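PDB 4YJ6: aryl acylamidase from bacterium CSBL00001, which probably hydrolyses the amide bond of N-acylated arylamines, as an aryl acylamidase of the amidase signature family. Local coordinates for residues A[271-276]-A[304-309]; A[275-280]-A[395-400]; A[444-449]-A[458-463]; A[264-269]-A[298-303]. One frame throughout, in Å; residues are numbered along the deposited sequence.

Contact 1. Residues A[271-276]-A[304-309]; sequences IGLTLN and VEFVDL
Strands 271-273 and 304-306 lie side by side and parallel, their short axes 4.5 Å apart at closest approach, with Ile271 beside Val304, Gly272 beside Glu305 and Leu273 beside Phe306. Three backbone bonds tie them. Glu305 N donates to Ile271 O, and Val307 N to Leu273 O. Between these, Leu273 N donates to Glu305 O at 2.8 Å. Leu273 and Phe306 lie alongside each other on one face of the sheet. With Leu273 CG anti to the backbone N (chi1 171°), its CD2 comes over the Phe306 ring, 3.9 Å from the centroid, as a CH-pi contact. Leu275 CG meets the same ring in its plane, 3.8 Å from Phe306 CE1. Leu273 CB also touches Val304 CG1. An alanine in place of Leu273 would probably leave that face of the Phe306 ring without its CH-pi partner, and the ring held mainly at its Leu275 edge. Val307 CG1 packs on Gly272 CA at 3.7 Å, where a side chain on the glycine would clash. Beyond the strand ends, one water links Thr274 OG1 to Val307 O, donating to the carbonyl. Strand 303-306 is outermost in its sheet, and helix 284-299 completes the beta-alpha-beta unit. Backbone bonds thus set the register at this sheet edge, the two leucines pack on the Phe306 ring, and a water bridges the chains past the last strand bond.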
loop_
_atom_site.group_PDB
_atom_site.type_symbol
_atom_site.label_atom_id
_atom_site.label_comp_id
_atom_site.label_asym_id
_atom_site.label_seq_id
_atom_site.Cartn_x
_atom_site.Cartn_y
_atom_site.Cartn_z
ATOM N N ILE A 271 -14.866 0.046 20.470
ATOM C CA ILE A 271 -14.384 -0.494 19.208
ATOM C C ILE A 271 -15.489 -1.333 18.592
ATOM O O ILE A 271 -16.048 -2.211 19.264
ATOM C CB ILE A 271 -13.161 -1.349 19.436
ATOM C CG1 ILE A 271 -12.034 -0.485 20.061
ATOM C CG2 ILE A 271 -12.691 -1.990 18.104
ATOM C CD1 ILE A 271 -10.695 -1.227 20.250
ATOM N N GLY A 272 -15.814 -1.059 17.332
ATOM C CA GLY A 272 -16.777 -1.876 16.610
ATOM C C GLY A 272 -16.050 -2.938 15.808
ATOM O O GLY A 272 -14.896 -2.742 15.440
ATOM N N LEU A 273 -16.695 -4.102 15.628
ATOM C CA LEU A 273 -16.072 -5.235 14.928
ATOM C C LEU A 273 -17.035 -5.738 13.851
ATOM O O LEU A 273 -18.240 -5.878 14.095
ATOM C CB LEU A 273 -15.790 -6.368 15.939
ATOM C CG LEU A 273 -15.335 -7.693 15.342
ATOM C CD1 LEU A 273 -14.013 -7.537 14.611
ATOM C CD2 LEU A 273 -15.236 -8.766 16.474
ATOM N N THR A 274 -16.525 -5.971 12.640
ATOM C CA THR A 274 -17.316 -6.665 11.615
ATOM C C THR A 274 -16.442 -7.710 10.954
ATOM O O THR A 274 -15.259 -7.475 10.739
ATOM C CB THR A 274 -17.856 -5.697 10.555
ATOM O OG1 THR A 274 -18.597 -6.433 9.575
ATOM C CG2 THR A 274 -16.692 -4.869 9.872
ATOM N N LEU A 275 -16.991 -8.888 10.656
ATOM C CA LEU A 275 -16.189 -9.897 9.976
ATOM C C LEU A 275 -16.339 -9.886 8.458
ATOM O O LEU A 275 -15.624 -10.595 7.769
ATOM C CB LEU A 275 -16.493 -11.295 10.557
ATOM C CG LEU A 275 -16.250 -11.340 12.071
ATOM C CD1 LEU A 275 -16.673 -12.710 12.623
ATOM C CD2 LEU A 275 -14.786 -11.028 12.441
ATOM N N ASN A 276 -17.257 -9.083 7.916
ATOM C CA ASN A 276 -17.476 -9.073 6.481
ATOM C C ASN A 276 -18.212 -7.834 5.995
ATOM O O ASN A 276 -18.660 -7.795 4.847
ATOM C CB ASN A 276 -18.294 -10.327 6.083
ATOM C CG ASN A 276 -19.618 -10.418 6.815
ATOM O OD1 ASN A 276 -20.060 -9.489 7.506
ATOM N ND2 ASN A 276 -20.244 -11.609 6.726
ATOM N N VAL A 304 -15.168 -3.995 22.976
ATOM C CA VAL A 304 -15.348 -4.392 21.580
ATOM C C VAL A 304 -16.735 -5.007 21.437
ATOM O O VAL A 304 -17.135 -5.835 22.278
ATOM C CB VAL A 304 -14.300 -5.438 21.147
ATOM C CG1 VAL A 304 -14.502 -5.846 19.689
ATOM C CG2 VAL A 304 -12.849 -4.907 21.359
ATOM N N GLU A 305 -17.458 -4.629 20.388
ATOM C CA GLU A 305 -18.734 -5.306 20.088
ATOM C C GLU A 305 -18.968 -5.363 18.586
ATOM O O GLU A 305 -18.458 -4.512 17.829
ATOM C CB GLU A 305 -19.905 -4.613 20.796
ATOM C CG GLU A 305 -20.256 -3.285 20.212
ATOM C CD GLU A 305 -21.243 -2.459 21.072
ATOM O OE1 GLU A 305 -20.941 -2.144 22.247
ATOM O OE2 GLU A 305 -22.290 -2.072 20.544
ATOM N N PHE A 306 -19.697 -6.374 18.133
ATOM C CA PHE A 306 -20.080 -6.457 16.725
ATOM C C PHE A 306 -20.986 -5.311 16.303
ATOM O O PHE A 306 -21.836 -4.861 17.071
ATOM C CB PHE A 306 -20.761 -7.811 16.414
ATOM C CG PHE A 306 -19.818 -8.965 16.394
ATOM C CD1 PHE A 306 -19.081 -9.251 15.245
ATOM C CD2 PHE A 306 -19.643 -9.771 17.507
ATOM C CE1 PHE A 306 -18.194 -10.319 15.221
ATOM C CE2 PHE A 306 -18.745 -10.852 17.482
ATOM C CZ PHE A 306 -18.020 -11.120 16.342
ATOM N N VAL A 307 -20.727 -4.781 15.103
ATOM C CA VAL A 307 -21.550 -3.727 14.528
ATOM C C VAL A 307 -22.029 -4.109 13.127
ATOM O O VAL A 307 -21.379 -4.860 12.402
ATOM C CB VAL A 307 -20.770 -2.361 14.457
ATOM C CG1 VAL A 307 -20.410 -1.920 15.844
ATOM C CG2 VAL A 307 -19.495 -2.478 13.563
ATOM N N ASP A 308 -23.151 -3.536 12.736
ATOM C CA ASP A 308 -23.699 -3.716 11.396
ATOM C C ASP A 308 -23.659 -2.354 10.672
ATOM O O ASP A 308 -24.318 -1.418 11.060
ATOM C CB ASP A 308 -25.147 -4.229 11.494
ATOM C CG ASP A 308 -25.797 -4.367 10.149
ATOM O OD1 ASP A 308 -25.078 -4.416 9.124
ATOM O OD2 ASP A 308 -27.045 -4.390 10.089
ATOM N N LEU A 309 -22.828 -2.244 9.646
ATOM C CA LEU A 309 -22.757 -0.994 8.893
ATOM C C LEU A 309 -24.034 -0.672 8.135
ATOM O O LEU A 309 -24.302 0.486 7.841
ATOM C CB LEU A 309 -21.609 -1.048 7.889
ATOM C CG LEU A 309 -20.318 -0.501 8.481
ATOM C CD1 LEU A 309 -19.749 -1.548 9.471
ATOM C CD2 LEU A 309 -19.354 -0.177 7.366
HETATM O O HOH W 1 -21.086 -6.133 10.000
#

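Contact 2. Residues A[275-280]-A[395-400]; sequences LNYGVF and LLAPTL
Leu275 meets Pro398 through its backbone: Leu275 O lies 3.3 Å from Pro398 CG, and the proline CD is close to the same oxygen. The Leu275 CB is directed away from strand 395-398, so the contact is made by its backbone. Asn276 then turns the chain. Its N makes a weak bond to Thr274 OG1. Its OD1 accepts from Gly278 N at 2.8 Å, an Asx turn, with the donor well above the carbonyl plane. Asn276 O is gripped twice, by Val279 N and Phe280 N. Tyr277 carries the contact. Its N also bonds weakly to Thr274 OG1. Its CG stands anti to the carbonyl carbon (chi1 -59°), and the ring reaches out to the strand. The phenol end leans on Ala397, whose CB is 3.4 Å from Tyr277 CZ, and the approach is oblique to the ring. Leu395 CD2 makes a looser contact, 4.5 Å from Tyr277 CE1. Water 2 sits at the edge of the ring, in its plane, 2.7 Å from Tyr277 OH. It donates to Pro398 O at 2.7 Å. A phenylalanine in place of Tyr277 would probably keep the ring packing but leave this water without its hydroxyl partner. Leu459, Ile461 and Met432 also touch the Tyr277 side chain, and Ile286 and Ile290 of helix 284-299 pack on Pro398. The chemistry implies a buried tyrosine ring packed between the loop and the sheet, its hydroxyl joined to the strand carbonyl by one water.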
loop_
_atom_site.group_PDB
_atom_site.type_symbol
_atom_site.label_atom_id
_atom_site.label_comp_id
_atom_site.label_asym_id
_atom_site.label_seq_id
_atom_site.Cartn_x
_atom_site.Cartn_y
_atom_site.Cartn_z
ATOM N N LEU A 275 -16.991 -8.888 10.656
ATOM C CA LEU A 275 -16.189 -9.897 9.976
ATOM C C LEU A 275 -16.339 -9.886 8.458
ATOM O O LEU A 275 -15.624 -10.595 7.769
ATOM C CB LEU A 275 -16.493 -11.295 10.557
ATOM C CG LEU A 275 -16.250 -11.340 12.071
ATOM C CD1 LEU A 275 -16.673 -12.710 12.623
ATOM C CD2 LEU A 275 -14.786 -11.028 12.441
ATOM N N ASN A 276 -17.257 -9.083 7.916
ATOM C CA ASN A 276 -17.476 -9.073 6.481
ATOM C C ASN A 276 -18.212 -7.834 5.995
ATOM O O ASN A 276 -18.660 -7.795 4.847
ATOM C CB ASN A 276 -18.294 -10.327 6.083
ATOM C CG ASN A 276 -19.618 -10.418 6.815
ATOM O OD1 ASN A 276 -20.060 -9.489 7.506
ATOM N ND2 ASN A 276 -20.244 -11.609 6.726
ATOM N N TYR A 277 -18.266 -6.796 6.846
ATOM C CA TYR A 277 -19.009 -5.564 6.553
ATOM C C TYR A 277 -20.445 -5.836 6.145
ATOM O O TYR A 277 -21.090 -4.993 5.507
ATOM C CB TYR A 277 -18.315 -4.741 5.443
ATOM C CG TYR A 277 -16.888 -4.307 5.727
ATOM C CD1 TYR A 277 -16.615 -3.093 6.389
ATOM C CD2 TYR A 277 -15.822 -5.048 5.298
ATOM C CE1 TYR A 277 -15.290 -2.646 6.608
ATOM C CE2 TYR A 277 -14.475 -4.598 5.492
ATOM C CZ TYR A 277 -14.222 -3.400 6.161
ATOM O OH TYR A 277 -12.900 -2.979 6.351
ATOM N N GLY A 278 -20.959 -6.999 6.562
ATOM C CA GLY A 278 -22.331 -7.383 6.272
ATOM C C GLY A 278 -22.639 -7.738 4.834
ATOM O O GLY A 278 -23.781 -8.112 4.531
ATOM N N VAL A 279 -21.669 -7.595 3.929
ATOM C CA VAL A 279 -21.942 -7.778 2.503
ATOM C C VAL A 279 -20.935 -8.657 1.755
ATOM O O VAL A 279 -21.244 -9.079 0.652
ATOM C CB VAL A 279 -22.013 -6.429 1.728
ATOM C CG1 VAL A 279 -23.185 -5.594 2.233
ATOM C CG2 VAL A 279 -20.724 -5.644 1.906
ATOM N N PHE A 280 -19.744 -8.918 2.314
ATOM C CA PHE A 280 -18.750 -9.730 1.570
ATOM C C PHE A 280 -18.751 -11.188 2.012
ATOM O O PHE A 280 -18.946 -11.474 3.192
ATOM C CB PHE A 280 -17.319 -9.249 1.814
ATOM C CG PHE A 280 -17.030 -7.852 1.306
ATOM C CD1 PHE A 280 -17.199 -6.750 2.151
ATOM C CD2 PHE A 280 -16.591 -7.650 0.005
ATOM C CE1 PHE A 280 -16.919 -5.465 1.702
ATOM C CE2 PHE A 280 -16.312 -6.360 -0.476
ATOM C CZ PHE A 280 -16.462 -5.270 0.384
ATOM N N LEU A 395 -13.002 0.902 14.142
ATOM C CA LEU A 395 -13.711 -0.225 13.546
ATOM C C LEU A 395 -12.660 -1.241 13.129
ATOM O O LEU A 395 -11.656 -0.878 12.513
ATOM C CB LEU A 395 -14.503 0.228 12.327
ATOM C CG LEU A 395 -15.186 -0.846 11.485
ATOM C CD1 LEU A 395 -16.180 -1.587 12.353
ATOM C CD2 LEU A 395 -15.862 -0.177 10.282
ATOM N N LEU A 396 -12.880 -2.498 13.479
ATOM C CA LEU A 396 -12.000 -3.599 13.075
ATOM C C LEU A 396 -12.703 -4.467 12.050
ATOM O O LEU A 396 -13.900 -4.718 12.163
ATOM C CB LEU A 396 -11.655 -4.493 14.272
ATOM C CG LEU A 396 -11.075 -3.779 15.473
ATOM C CD1 LEU A 396 -10.904 -4.788 16.618
ATOM C CD2 LEU A 396 -9.745 -3.133 15.063
ATOM N N ALA A 397 -11.939 -4.996 11.108
ATOM C CA ALA A 397 -12.465 -5.916 10.093
ATOM C C ALA A 397 -11.288 -6.720 9.579
ATOM O O ALA A 397 -10.155 -6.351 9.829
ATOM C CB ALA A 397 -13.146 -5.115 8.930
ATOM N N PRO A 398 -11.531 -7.833 8.868
ATOM C CA PRO A 398 -10.406 -8.454 8.168
ATOM C C PRO A 398 -9.983 -7.511 7.049
ATOM O O PRO A 398 -10.840 -6.883 6.432
ATOM C CB PRO A 398 -10.996 -9.746 7.550
ATOM C CG PRO A 398 -12.399 -9.909 8.207
ATOM C CD PRO A 398 -12.822 -8.480 8.555
ATOM N N THR A 399 -8.692 -7.422 6.760
ATOM C CA THR A 399 -8.273 -6.583 5.629
ATOM C C THR A 399 -8.849 -7.114 4.320
ATOM O O THR A 399 -9.306 -6.339 3.489
ATOM C CB THR A 399 -6.741 -6.568 5.546
ATOM O OG1 THR A 399 -6.252 -6.204 6.837
ATOM C CG2 THR A 399 -6.221 -5.578 4.464
ATOM N N LEU A 400 -8.814 -8.448 4.159
ATOM C CA LEU A 400 -9.157 -9.090 2.910
ATOM C C LEU A 400 -10.083 -10.280 3.133
ATOM O O LEU A 400 -10.095 -10.868 4.211
ATOM C CB LEU A 400 -7.910 -9.648 2.230
ATOM C CG LEU A 400 -6.827 -8.605 1.994
ATOM C CD1 LEU A 400 -5.580 -9.291 1.452
ATOM C CD2 LEU A 400 -7.378 -7.582 1.001
HETATM O O HOH W 2 -11.094 -4.607 5.090
#

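Contact 3. Residues A[444-449]-A[458-463]; sequences ASVPAG and MLIIGD
Val446 and Met458, deposited as selenomethionine, form the apolar centre of this antiparallel hairpin. They lie side by side and point the same way. The Met458 chain bends at its last torsion (chi3 76°), which brings CE to 3.5 Å from Val446 CG2, a tight carbon contact. The other valine branch, CG1, meets Ile460 CD1 at 3.8 Å, and these two side chains cross at about a right angle. Ala448 CB adds a flank, 4.2 Å from Met458 CB. On the opposite face, Leu459 CD1 packs against the backbone carbonyl of Ala444, 3.4 Å from its O. Four backbone bonds hold the strands. Val446 N to Met458 O and Met458 N to Val446 O are nearly straight, the first 2.8 Å long and in the carbonyl plane. Ala444 and Ile460 exchange the other two. Ser445 and Leu459 form the non-hydrogen-bonded pair between them. At the polar edge, Ser445 OG binds Thr399 OG1, so the serine hydroxyl is satisfied by the strand-end loop next door. The hairpin strands lie between strand 198-201 and strand 394-398 in the mixed sheet. Helix 467-480 covers the face of Ala444, Val446 and Ile460 through Val470 and Ser474. Met458 reaches Phe477 of that helix and also Ile290, Ala293 and Phe297 of helix 284-299.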
loop_
_atom_site.group_PDB
_atom_site.type_symbol
_atom_site.label_atom_id
_atom_site.label_comp_id
_atom_site.label_asym_id
_atom_site.label_seq_id
_atom_site.Cartn_x
_atom_site.Cartn_y
_atom_site.Cartn_z
ATOM N N ALA A 444 -5.221 0.937 8.748
ATOM C CA ALA A 444 -3.949 0.238 8.595
ATOM C C ALA A 444 -4.209 -1.252 8.672
ATOM O O ALA A 444 -5.044 -1.691 9.446
ATOM C CB ALA A 444 -2.966 0.668 9.697
ATOM N N SER A 445 -3.487 -2.015 7.865
ATOM C CA SER A 445 -3.536 -3.465 7.980
ATOM C C SER A 445 -2.461 -3.912 8.979
ATOM O O SER A 445 -1.279 -3.651 8.766
ATOM C CB SER A 445 -3.323 -4.149 6.639
ATOM O OG SER A 445 -3.453 -5.571 6.813
ATOM N N VAL A 446 -2.888 -4.591 10.047
ATOM C CA VAL A 446 -1.980 -5.180 11.035
ATOM C C VAL A 446 -1.927 -6.709 10.886
ATOM O O VAL A 446 -2.959 -7.369 10.785
ATOM C CB VAL A 446 -2.366 -4.850 12.521
ATOM C CG1 VAL A 446 -2.218 -3.353 12.779
ATOM C CG2 VAL A 446 -3.804 -5.279 12.882
ATOM N N PRO A 447 -0.728 -7.280 10.920
ATOM C CA PRO A 447 -0.629 -8.738 10.787
ATOM C C PRO A 447 -1.359 -9.405 11.936
ATOM O O PRO A 447 -1.075 -9.102 13.092
ATOM C CB PRO A 447 0.900 -8.981 10.893
ATOM C CG PRO A 447 1.500 -7.707 10.244
ATOM C CD PRO A 447 0.576 -6.595 10.729
ATOM N N ALA A 448 -2.297 -10.295 11.614
ATOM C CA ALA A 448 -3.133 -10.906 12.647
ATOM C C ALA A 448 -2.715 -12.334 12.942
ATOM O O ALA A 448 -3.311 -12.959 13.810
ATOM C CB ALA A 448 -4.601 -10.884 12.203
ATOM N N GLY A 449 -1.742 -12.856 12.194
ATOM C CA GLY A 449 -1.330 -14.250 12.362
ATOM C C GLY A 449 -1.186 -15.000 11.054
ATOM O O GLY A 449 -1.220 -14.413 9.975
HETATM N N MSE A 458 -5.607 -7.865 9.755
HETATM C CA MSE A 458 -6.791 -7.194 10.277
HETATM C C MSE A 458 -6.709 -5.697 9.996
HETATM O O MSE A 458 -5.653 -5.096 10.160
HETATM C CB MSE A 458 -6.866 -7.389 11.781
HETATM C CG MSE A 458 -7.848 -6.439 12.391
HETATM SE SE MSE A 458 -8.072 -7.007 14.249
HETATM C CE MSE A 458 -6.437 -6.321 14.932
ATOM N N LEU A 459 -7.810 -5.110 9.526
ATOM C CA LEU A 459 -7.818 -3.672 9.233
ATOM C C LEU A 459 -8.339 -2.929 10.444
ATOM O O LEU A 459 -9.368 -3.290 11.016
ATOM C CB LEU A 459 -8.744 -3.394 8.047
ATOM C CG LEU A 459 -8.561 -1.977 7.464
ATOM C CD1 LEU A 459 -7.160 -1.900 6.809
ATOM C CD2 LEU A 459 -9.641 -1.687 6.418
ATOM N N ILE A 460 -7.598 -1.909 10.860
ATOM C CA ILE A 460 -8.046 -0.995 11.885
ATOM C C ILE A 460 -8.419 0.313 11.208
ATOM O O ILE A 460 -7.567 0.933 10.556
ATOM C CB ILE A 460 -6.889 -0.732 12.877
ATOM C CG1 ILE A 460 -6.425 -2.056 13.513
ATOM C CG2 ILE A 460 -7.276 0.346 13.940
ATOM C CD1 ILE A 460 -5.253 -1.898 14.521
ATOM N N ILE A 461 -9.677 0.729 11.344
ATOM C CA ILE A 461 -10.137 1.961 10.702
ATOM C C ILE A 461 -10.429 3.022 11.765
ATOM O O ILE A 461 -11.097 2.720 12.783
ATOM C CB ILE A 461 -11.442 1.691 9.889
ATOM C CG1 ILE A 461 -11.255 0.509 8.914
ATOM C CG2 ILE A 461 -11.879 2.985 9.139
ATOM C CD1 ILE A 461 -12.571 0.152 8.086
ATOM N N GLY A 462 -9.954 4.259 11.546
ATOM C CA GLY A 462 -10.315 5.354 12.432
ATOM C C GLY A 462 -11.322 6.286 11.812
ATOM O O GLY A 462 -11.632 6.193 10.618
ATOM N N ASP A 463 -11.833 7.197 12.640
ATOM C CA ASP A 463 -12.727 8.262 12.175
ATOM C C ASP A 463 -11.943 9.124 11.191
ATOM O O ASP A 463 -10.708 9.058 11.131
ATOM C CB ASP A 463 -13.134 9.108 13.387
ATOM C CG ASP A 463 -14.285 10.050 13.124
ATOM O OD1 ASP A 463 -14.948 9.991 12.071
ATOM O OD2 ASP A 463 -14.552 10.853 14.048
#

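Contact 4. Residues A[264-269]-A[298-303]; sequences QGVRGK and TELGAH
Arg267 lays its guanidinium flat over the Schellman turn that ends helix 284-299, with Leu300 O and Gly301 CA both under one face. Arg267 NH2 lies 3.5 Å from Gly301 CA. The arginine chain bends at chi2 and chi3 to get there, and its CG comes within 3.3 Å of Leu300 O. Gly301 is the C-prime residue of the motif, with positive phi. A side chain on it would run into Arg267. Facing it, residues 266-269 make a type II beta turn with Gly268 at its third position. Val266 sits deeper. Its CG2 is 3.9 Å from Leu300 CB and also touches Ala302 CB, crossing the leucine at a slant. Ala473 and Ala476 of helix 467-480 touch Val266, and Ala476 touches Leu300. The His303 ring turns its edge to Gly268 O, 3.9 Å from ND1. The contact thus joins the entry to strand 270-273 with the entry to strand 303-306. Two backbone bonds span it: Gly268 N reaches Gly301 O from above the carbonyl plane, and His303 N donates to Lys269 O at 2.9 Å, nearly straight at 175°.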
loop_
_atom_site.group_PDB
_atom_site.type_symbol
_atom_site.label_atom_id
_atom_site.label_comp_id
_atom_site.label_asym_id
_atom_site.label_seq_id
_atom_site.Cartn_x
_atom_site.Cartn_y
_atom_site.Cartn_z
ATOM N N GLN A 264 0.197 5.353 23.550
ATOM C CA GLN A 264 -1.048 5.857 24.082
ATOM C C GLN A 264 -1.975 4.759 24.628
ATOM O O GLN A 264 -2.727 4.999 25.569
ATOM C CB GLN A 264 -1.754 6.574 22.958
ATOM C CG GLN A 264 -2.954 7.302 23.366
ATOM C CD GLN A 264 -3.317 8.308 22.306
ATOM O OE1 GLN A 264 -4.426 8.278 21.782
ATOM N NE2 GLN A 264 -2.365 9.204 21.958
ATOM N N GLY A 265 -1.950 3.582 24.009
ATOM C CA GLY A 265 -2.849 2.495 24.396
ATOM C C GLY A 265 -4.279 2.721 23.900
ATOM O O GLY A 265 -4.555 3.668 23.152
ATOM N N VAL A 266 -5.208 1.843 24.300
ATOM C CA VAL A 266 -6.590 1.924 23.809
ATOM C C VAL A 266 -7.578 1.787 24.982
ATOM O O VAL A 266 -8.749 1.499 24.783
ATOM C CB VAL A 266 -6.903 0.807 22.786
ATOM C CG1 VAL A 266 -6.016 0.979 21.522
ATOM C CG2 VAL A 266 -6.648 -0.554 23.404
ATOM N N ARG A 267 -7.099 2.021 26.193
ATOM C CA ARG A 267 -7.960 1.859 27.363
ATOM C C ARG A 267 -9.163 2.784 27.247
ATOM O O ARG A 267 -9.002 3.992 27.013
ATOM C CB ARG A 267 -7.198 2.238 28.628
ATOM C CG ARG A 267 -6.464 1.116 29.256
ATOM C CD ARG A 267 -6.748 1.078 30.791
ATOM N NE ARG A 267 -7.384 -0.180 31.165
ATOM C CZ ARG A 267 -6.775 -1.361 31.118
ATOM N NH1 ARG A 267 -5.508 -1.442 30.720
ATOM N NH2 ARG A 267 -7.435 -2.461 31.469
ATOM N N GLY A 268 -10.355 2.208 27.418
ATOM C CA GLY A 268 -11.588 2.971 27.397
ATOM C C GLY A 268 -12.166 3.192 26.011
ATOM O O GLY A 268 -13.278 3.708 25.868
ATOM N N LYS A 269 -11.429 2.823 24.968
ATOM C CA LYS A 269 -11.951 3.035 23.621
ATOM C C LYS A 269 -13.101 2.104 23.322
ATOM O O LYS A 269 -13.139 0.988 23.826
ATOM C CB LYS A 269 -10.841 2.828 22.585
ATOM C CG LYS A 269 -9.728 3.886 22.697
ATOM C CD LYS A 269 -10.261 5.317 22.464
ATOM C CE LYS A 269 -9.085 6.315 22.376
ATOM N NZ LYS A 269 -9.593 7.700 22.341
ATOM N N THR A 298 -9.831 -6.290 24.018
ATOM C CA THR A 298 -10.641 -6.328 25.236
ATOM C C THR A 298 -9.715 -6.532 26.440
ATOM O O THR A 298 -9.994 -6.035 27.521
ATOM C CB THR A 298 -11.702 -7.445 25.215
ATOM O OG1 THR A 298 -11.047 -8.709 25.291
ATOM C CG2 THR A 298 -12.559 -7.393 23.991
ATOM N N GLU A 299 -8.609 -7.247 26.258
ATOM C CA GLU A 299 -7.642 -7.427 27.353
ATOM C C GLU A 299 -6.849 -6.178 27.659
ATOM O O GLU A 299 -6.274 -6.052 28.746
ATOM C CB GLU A 299 -6.672 -8.554 27.027
ATOM C CG GLU A 299 -7.324 -9.889 27.008
ATOM C CD GLU A 299 -8.053 -10.181 28.312
ATOM O OE1 GLU A 299 -7.410 -10.047 29.383
ATOM O OE2 GLU A 299 -9.271 -10.526 28.265
ATOM N N LEU A 300 -6.779 -5.257 26.697
ATOM C CA LEU A 300 -6.105 -3.998 26.915
ATOM C C LEU A 300 -7.008 -2.887 27.448
ATOM O O LEU A 300 -6.609 -1.727 27.499
ATOM C CB LEU A 300 -5.439 -3.548 25.613
ATOM C CG LEU A 300 -4.442 -4.560 25.060
ATOM C CD1 LEU A 300 -3.990 -4.093 23.694
ATOM C CD2 LEU A 300 -3.219 -4.729 25.984
ATOM N N GLY A 301 -8.230 -3.232 27.825
ATOM C CA GLY A 301 -9.108 -2.245 28.415
ATOM C C GLY A 301 -10.029 -1.538 27.431
ATOM O O GLY A 301 -10.680 -0.585 27.810
ATOM N N ALA A 302 -10.084 -1.984 26.179
ATOM C CA ALA A 302 -11.078 -1.448 25.251
ATOM C C ALA A 302 -12.368 -2.265 25.324
ATOM O O ALA A 302 -12.369 -3.400 25.807
ATOM C CB ALA A 302 -10.530 -1.456 23.798
ATOM N N HIS A 303 -13.455 -1.700 24.813
ATOM C CA HIS A 303 -14.733 -2.414 24.751
ATOM C C HIS A 303 -15.016 -2.720 23.302
ATOM O O HIS A 303 -15.045 -1.810 22.488
ATOM C CB HIS A 303 -15.834 -1.543 25.344
ATOM C CG HIS A 303 -15.454 -0.940 26.663
ATOM N ND1 HIS A 303 -14.953 0.344 26.783
ATOM C CD2 HIS A 303 -15.436 -1.470 27.910
ATOM C CE1 HIS A 303 -14.672 0.587 28.052
ATOM N NE2 HIS A 303 -14.959 -0.495 28.756
HETATM O O HOH W 3 -4.138 -0.032 26.028
#

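All four contacts lie on the same side of the chain's centre; contacts 1 to 3 reach the same mixed sheet. Contacts 1 and 2 have centres 8 Å apart and share Leu275 and Asn276. Strand 270-273 bonds to strand 394-398 there, with Gly272 O 2.8 Å from Leu396 N. Contact 3 continues the sheet on the far side of strand 394-398, with Ala397 O 2.7 Å from Leu459 N. Contact 4 leads into contact 1: Ile271 N is 2.7 Å from His303 O, so the loop turns run straight into the two parallel strands. Contacts 2 and 4 do not touch, their centres about 21 Å apart. The Ser-cisSer-Lys triad known from this family probably lies outside these segments.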